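Local coordinates for protein tricorn protease (Thermoplasma acidophilum, PDB 1K32) that probably cleaves peptides as a serine protease, with beta-propeller domains that are likely to gate substrate passage to the proteolytic site, at residues N19-I28 and N56-I67. Numbering follows the deposited sequence.
Sequences NPDIHGDRII and NNARFFPDGRKI
Strands 19-23 and 56-60 run side by side in the same direction, their axes 6.7 Å apart and 6° from parallel, as innermost strands of successive beta-propeller blades. Asp21 bridges them: its OD1 accepts a hydrogen bond from the backbone N-H of Phe60 at 2.6 Å, nearly straight at 165°, and lies 3.6 Å from Arg59 NE in a salt bridge at the guanidinium edge. The other oxygen, OD2, accepts one from the N-H of Ile22. With CG set beside the backbone N (chi1 -81°), the Phe60 ring is clamped on two faces, by His23 CB 3.7 Å from its centroid and by Ile28 CD1 on the reverse, offset toward the rim. Replacing it by an alanine would probably open a gap between His23 and Ile28 and leave both without their aromatic partner. Further out, Gly64 CA sits over the centre of the His23 imidazole, 3.6 Å from the centroid, and Arg26 NH1 gives a weak bond to Gly64 O. Ile28 CD1 also meets Ile67 CG2 tip to tip at 3.9 Å. Around this seam, strand 34-39 adds Leu35 beside Ile28 and Ala58, while strand 249-254 touches Asp21 and Arg59 through Asn253, and strand 110-114 of the following blade packs against Arg59.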
ATOM      1  N   ASN A  19      53.855  41.364  15.277  1.00 20.88           N
ATOM      2  CA  ASN A  19      53.059  42.582  15.383  1.00 23.53           C
ATOM      3  C   ASN A  19      53.080  43.270  16.744  1.00 21.30           C
ATOM      4  O   ASN A  19      52.146  43.168  17.523  1.00 20.31           O
ATOM      5  CB  ASN A  19      51.629  42.240  14.957  1.00 25.21           C
ATOM      6  CG  ASN A  19      51.579  41.622  13.552  1.00 27.57           C
ATOM      7  OD1 ASN A  19      50.562  41.080  13.124  1.00 27.45           O
ATOM      8  ND2 ASN A  19      52.687  41.716  12.834  1.00 28.36           N
ATOM      9  N   PRO A  20      54.147  44.017  17.022  1.00 19.82           N
ATOM     10  CA  PRO A  20      54.265  44.702  18.303  1.00 20.97           C
ATOM     11  C   PRO A  20      53.872  46.174  18.271  1.00 19.98           C
ATOM     12  O   PRO A  20      53.743  46.776  17.214  1.00 18.81           O
ATOM     13  CB  PRO A  20      55.740  44.538  18.596  1.00 20.31           C
ATOM     14  CG  PRO A  20      56.324  44.874  17.221  1.00 20.10           C
ATOM     15  CD  PRO A  20      55.416  44.102  16.269  1.00 19.86           C
ATOM     16  N   ASP A  21      53.699  46.740  19.457  1.00 20.33           N
ATOM     17  CA  ASP A  21      53.393  48.153  19.622  1.00 21.82           C
ATOM     18  C   ASP A  21      54.242  48.497  20.836  1.00 24.02           C
ATOM     19  O   ASP A  21      54.668  47.609  21.567  1.00 24.93           O
ATOM     20  CB  ASP A  21      51.909  48.391  19.921  1.00 21.81           C
ATOM     21  CG  ASP A  21      51.525  49.883  19.859  1.00 25.50           C
ATOM     22  OD1 ASP A  21      50.348  50.214  20.139  1.00 25.12           O
ATOM     23  OD2 ASP A  21      52.395  50.724  19.528  1.00 23.28           O
ATOM     24  N   ILE A  22      54.509  49.771  21.060  1.00 24.00           N
ATOM     25  CA  ILE A  22      55.347  50.128  22.187  1.00 24.00           C
ATOM     26  C   ILE A  22      54.875  51.400  22.853  1.00 22.94           C
ATOM     27  O   ILE A  22      54.342  52.286  22.198  1.00 19.99           O
ATOM     28  CB  ILE A  22      56.811  50.311  21.735  1.00 23.90           C
ATOM     29  CG1 ILE A  22      57.688  50.680  22.933  1.00 26.68           C
ATOM     30  CG2 ILE A  22      56.883  51.384  20.657  1.00 24.03           C
ATOM     31  CD1 ILE A  22      59.168  50.674  22.636  1.00 26.53           C
ATOM     32  N   HIS A  23      55.061  51.463  24.167  1.00 24.53           N
ATOM     33  CA  HIS A  23      54.702  52.638  24.960  1.00 27.27           C
ATOM     34  C   HIS A  23      55.682  52.694  26.119  1.00 26.57           C
ATOM     35  O   HIS A  23      55.599  51.898  27.051  1.00 25.21           O
ATOM     36  CB  HIS A  23      53.277  52.546  25.502  1.00 29.20           C
ATOM     37  CG  HIS A  23      52.805  53.811  26.148  1.00 33.31           C
ATOM     38  ND1 HIS A  23      52.319  54.880  25.427  1.00 34.42           N
ATOM     39  CD2 HIS A  23      52.802  54.204  27.445  1.00 35.55           C
ATOM     40  CE1 HIS A  23      52.040  55.876  26.249  1.00 35.21           C
ATOM     41  NE2 HIS A  23      52.325  55.491  27.480  1.00 36.79           N
ATOM     42  N   GLY A  24      56.620  53.631  26.046  1.00 28.43           N
ATOM     43  CA  GLY A  24      57.620  53.760  27.092  1.00 29.74           C
ATOM     44  C   GLY A  24      58.503  52.526  27.164  1.00 29.95           C
ATOM     45  O   GLY A  24      59.205  52.192  26.210  1.00 28.51           O
ATOM     46  N   ASP A  25      58.471  51.850  28.305  1.00 31.04           N
ATOM     47  CA  ASP A  25      59.260  50.642  28.499  1.00 33.27           C
ATOM     48  C   ASP A  25      58.404  49.400  28.351  1.00 33.13           C
ATOM     49  O   ASP A  25      58.844  48.300  28.697  1.00 31.21           O
ATOM     50  CB  ASP A  25      59.896  50.628  29.888  1.00 36.85           C
ATOM     51  CG  ASP A  25      61.014  51.629  30.020  1.00 39.41           C
ATOM     52  OD1 ASP A  25      61.898  51.622  29.139  1.00 40.90           O
ATOM     53  OD2 ASP A  25      61.007  52.413  30.997  1.00 42.32           O
ATOM     54  N   ARG A  26      57.184  49.574  27.854  1.00 30.89           N
ATOM     55  CA  ARG A  26      56.294  48.435  27.687  1.00 32.72           C
ATOM     56  C   ARG A  26      56.092  48.139  26.216  1.00 30.55           C
ATOM     57  O   ARG A  26      55.887  49.038  25.409  1.00 29.21           O
ATOM     58  CB  ARG A  26      54.927  48.688  28.344  1.00 34.37           C
ATOM     59  CG  ARG A  26      54.998  49.133  29.797  1.00 38.70           C
ATOM     60  CD  ARG A  26      53.786  48.667  30.600  1.00 42.05           C
ATOM     61  NE  ARG A  26      52.496  49.055  30.022  1.00 45.83           N
ATOM     62  CZ  ARG A  26      52.086  50.309  29.855  1.00 46.37           C
ATOM     63  NH1 ARG A  26      50.896  50.547  29.330  1.00 48.26           N
ATOM     64  NH2 ARG A  26      52.866  51.326  30.196  1.00 48.65           N
ATOM     65  N   ILE A  27      56.169  46.860  25.882  1.00 29.19           N
ATOM     66  CA  ILE A  27      55.984  46.403  24.517  1.00 27.57           C
ATOM     67  C   ILE A  27      54.979  45.278  24.512  1.00 25.43           C
ATOM     68  O   ILE A  27      55.114  44.334  25.280  1.00 27.03           O
ATOM     69  CB  ILE A  27      57.290  45.865  23.937  1.00 29.13           C
ATOM     70  CG1 ILE A  27      58.208  47.032  23.586  1.00 31.13           C
ATOM     71  CG2 ILE A  27      57.006  44.986  22.747  1.00 29.08           C
ATOM     72  CD1 ILE A  27      59.594  46.602  23.172  1.00 34.53           C
ATOM     73  N   ILE A  28      53.957  45.394  23.671  1.00 23.57           N
ATOM     74  CA  ILE A  28      52.962  44.336  23.552  1.00 21.37           C
ATOM     75  C   ILE A  28      53.183  43.684  22.192  1.00 21.22           C
ATOM     76  O   ILE A  28      53.679  44.320  21.256  1.00 22.11           O
ATOM     77  CB  ILE A  28      51.500  44.870  23.679  1.00 20.26           C
ATOM     78  CG1 ILE A  28      51.232  46.011  22.698  1.00 19.59           C
ATOM     79  CG2 ILE A  28      51.257  45.306  25.108  1.00 20.59           C
ATOM     80  CD1 ILE A  28      49.782  46.561  22.766  1.00 19.52           C
ATOM     81  N   ASN A  56      45.722  39.657  15.685  1.00 21.77           N
ATOM     82  CA  ASN A  56      46.781  39.980  14.728  1.00 23.37           C
ATOM     83  C   ASN A  56      47.280  41.418  14.877  1.00 23.13           C
ATOM     84  O   ASN A  56      48.284  41.793  14.273  1.00 21.97           O
ATOM     85  CB  ASN A  56      46.296  39.761  13.287  1.00 22.84           C
ATOM     86  CG  ASN A  56      45.421  40.892  12.794  1.00 22.61           C
ATOM     87  OD1 ASN A  56      45.829  41.695  11.941  1.00 22.08           O
ATOM     88  ND2 ASN A  56      44.219  40.978  13.338  1.00 20.74           N
ATOM     89  N   ASN A  57      46.575  42.218  15.671  1.00 21.68           N
ATOM     90  CA  ASN A  57      46.950  43.612  15.888  1.00 20.13           C
ATOM     91  C   ASN A  57      46.481  44.091  17.259  1.00 19.47           C
ATOM     92  O   ASN A  57      45.432  43.683  17.735  1.00 15.70           O
ATOM     93  CB  ASN A  57      46.354  44.505  14.796  1.00 21.85           C
ATOM     94  CG  ASN A  57      47.007  45.886  14.748  1.00 25.13           C
ATOM     95  OD1 ASN A  57      48.187  46.019  15.030  1.00 24.80           O
ATOM     96  ND2 ASN A  57      46.236  46.917  14.373  1.00 26.38           N
ATOM     97  N   ALA A  58      47.281  44.945  17.888  1.00 18.73           N
ATOM     98  CA  ALA A  58      46.967  45.494  19.211  1.00 19.99           C
ATOM     99  C   ALA A  58      47.657  46.844  19.290  1.00 21.15           C
ATOM    100  O   ALA A  58      48.858  46.938  19.032  1.00 17.58           O
ATOM    101  CB  ALA A  58      47.484  44.579  20.316  1.00 19.17           C
ATOM    102  N   ARG A  59      46.889  47.874  19.644  1.00 18.95           N
ATOM    103  CA  ARG A  59      47.401  49.234  19.720  1.00 20.43           C
ATOM    104  C   ARG A  59      47.134  49.909  21.054  1.00 20.94           C
ATOM    105  O   ARG A  59      45.993  49.941  21.519  1.00 21.88           O
ATOM    106  CB  ARG A  59      46.767  50.093  18.614  1.00 20.72           C
ATOM    107  CG  ARG A  59      47.203  49.751  17.186  1.00 21.79           C
ATOM    108  CD  ARG A  59      48.680  50.089  16.986  1.00 23.90           C
ATOM    109  NE  ARG A  59      48.929  51.517  17.142  1.00 25.67           N
ATOM    110  CZ  ARG A  59      48.572  52.442  16.256  1.00 27.37           C
ATOM    111  NH1 ARG A  59      48.837  53.720  16.483  1.00 28.07           N
ATOM    112  NH2 ARG A  59      47.961  52.089  15.135  1.00 28.75           N
ATOM    113  N   PHE A  60      48.189  50.462  21.650  1.00 21.81           N
ATOM    114  CA  PHE A  60      48.083  51.197  22.910  1.00 22.94           C
ATOM    115  C   PHE A  60      47.329  52.498  22.636  1.00 23.50           C
ATOM    116  O   PHE A  60      47.549  53.131  21.610  1.00 22.69           O
ATOM    117  CB  PHE A  60      49.460  51.634  23.442  1.00 20.65           C
ATOM    118  CG  PHE A  60      50.231  50.572  24.185  1.00 21.68           C
ATOM    119  CD1 PHE A  60      51.382  50.017  23.633  1.00 22.78           C
ATOM    120  CD2 PHE A  60      49.861  50.190  25.466  1.00 23.05           C
ATOM    121  CE1 PHE A  60      52.158  49.101  24.355  1.00 24.90           C
ATOM    122  CE2 PHE A  60      50.624  49.274  26.198  1.00 22.81           C
ATOM    123  CZ  PHE A  60      51.775  48.731  25.642  1.00 22.49           C
ATOM    124  N   PHE A  61      46.452  52.903  23.544  1.00 24.38           N
ATOM    125  CA  PHE A  61      45.794  54.185  23.371  1.00 27.63           C
ATOM    126  C   PHE A  61      46.907  55.172  23.727  1.00 29.59           C
ATOM    127  O   PHE A  61      47.877  54.798  24.392  1.00 27.90           O
ATOM    128  CB  PHE A  61      44.612  54.350  24.335  1.00 26.80           C
ATOM    129  CG  PHE A  61      43.309  53.877  23.774  1.00 25.44           C
ATOM    130  CD1 PHE A  61      43.068  52.522  23.575  1.00 26.39           C
ATOM    131  CD2 PHE A  61      42.314  54.791  23.436  1.00 26.18           C
ATOM    132  CE1 PHE A  61      41.849  52.084  23.045  1.00 23.70           C
ATOM    133  CE2 PHE A  61      41.098  54.363  22.908  1.00 24.62           C
ATOM    134  CZ  PHE A  61      40.867  53.008  22.715  1.00 24.77           C
ATOM    135  N   PRO A  62      46.786  56.435  23.294  1.00 31.12           N
ATOM    136  CA  PRO A  62      47.788  57.476  23.561  1.00 33.87           C
ATOM    137  C   PRO A  62      48.415  57.542  24.963  1.00 33.71           C
ATOM    138  O   PRO A  62      49.620  57.757  25.089  1.00 32.73           O
ATOM    139  CB  PRO A  62      47.049  58.769  23.187  1.00 35.04           C
ATOM    140  CG  PRO A  62      45.592  58.396  23.334  1.00 35.24           C
ATOM    141  CD  PRO A  62      45.577  57.033  22.710  1.00 31.93           C
ATOM    142  N   ASP A  63      47.616  57.355  26.007  1.00 33.76           N
ATOM    143  CA  ASP A  63      48.143  57.420  27.363  1.00 35.10           C
ATOM    144  C   ASP A  63      48.684  56.084  27.868  1.00 35.72           C
ATOM    145  O   ASP A  63      49.118  55.980  29.021  1.00 35.70           O
ATOM    146  CB  ASP A  63      47.071  57.944  28.321  1.00 36.60           C
ATOM    147  CG  ASP A  63      45.865  57.038  28.402  1.00 38.89           C
ATOM    148  OD1 ASP A  63      44.853  57.456  29.005  1.00 41.71           O
ATOM    149  OD2 ASP A  63      45.927  55.909  27.876  1.00 40.09           O
ATOM    150  N   GLY A  64      48.662  55.076  26.998  1.00 34.43           N
ATOM    151  CA  GLY A  64      49.149  53.754  27.350  1.00 34.12           C
ATOM    152  C   GLY A  64      48.345  53.032  28.421  1.00 34.83           C
ATOM    153  O   GLY A  64      48.849  52.101  29.046  1.00 33.35           O
ATOM    154  N   ARG A  65      47.099  53.446  28.630  1.00 35.94           N
ATOM    155  CA  ARG A  65      46.241  52.834  29.645  1.00 38.36           C
ATOM    156  C   ARG A  65      45.363  51.711  29.069  1.00 37.97           C
ATOM    157  O   ARG A  65      45.254  50.624  29.641  1.00 40.29           O
ATOM    158  CB  ARG A  65      45.340  53.903  30.270  1.00 41.95           C
ATOM    159  CG  ARG A  65      46.074  55.145  30.783  1.00 45.34           C
ATOM    160  CD  ARG A  65      46.338  55.082  32.276  1.00 46.84           C
ATOM    161  NE  ARG A  65      45.100  55.024  33.049  1.00 48.59           N
ATOM    162  CZ  ARG A  65      45.050  54.746  34.346  1.00 49.98           C
ATOM    163  NH1 ARG A  65      43.883  54.708  34.977  1.00 51.29           N
ATOM    164  NH2 ARG A  65      46.170  54.503  35.014  1.00 50.87           N
ATOM    165  N   LYS A  66      44.720  51.989  27.946  1.00 35.47           N
ATOM    166  CA  LYS A  66      43.857  51.009  27.307  1.00 32.54           C
ATOM    167  C   LYS A  66      44.525  50.487  26.029  1.00 29.43           C
ATOM    168  O   LYS A  66      45.421  51.129  25.468  1.00 25.89           O
ATOM    169  CB  LYS A  66      42.508  51.651  26.966  1.00 34.22           C
ATOM    170  CG  LYS A  66      41.439  50.656  26.522  1.00 37.98           C
ATOM    171  CD  LYS A  66      40.201  51.355  25.980  1.00 38.38           C
ATOM    172  CE  LYS A  66      39.507  52.174  27.032  1.00 37.79           C
ATOM    173  NZ  LYS A  66      38.332  52.885  26.455  1.00 40.32           N
ATOM    174  N   ILE A  67      44.093  49.316  25.578  1.00 26.26           N
ATOM    175  CA  ILE A  67      44.638  48.724  24.365  1.00 24.91           C
ATOM    176  C   ILE A  67      43.511  48.305  23.426  1.00 24.09           C
ATOM    177  O   ILE A  67      42.581  47.603  23.832  1.00 23.49           O
ATOM    178  CB  ILE A  67      45.512  47.487  24.693  1.00 25.18           C
ATOM    179  CG1 ILE A  67      46.708  47.903  25.553  1.00 23.40           C
ATOM    180  CG2 ILE A  67      45.979  46.813  23.399  1.00 23.91           C
ATOM    181  CD1 ILE A  67      47.511  46.734  26.067  1.00 22.42           C
TER
HETATM  182  O   HOH W   1      50.417  45.561  17.265  1.00 25.07           O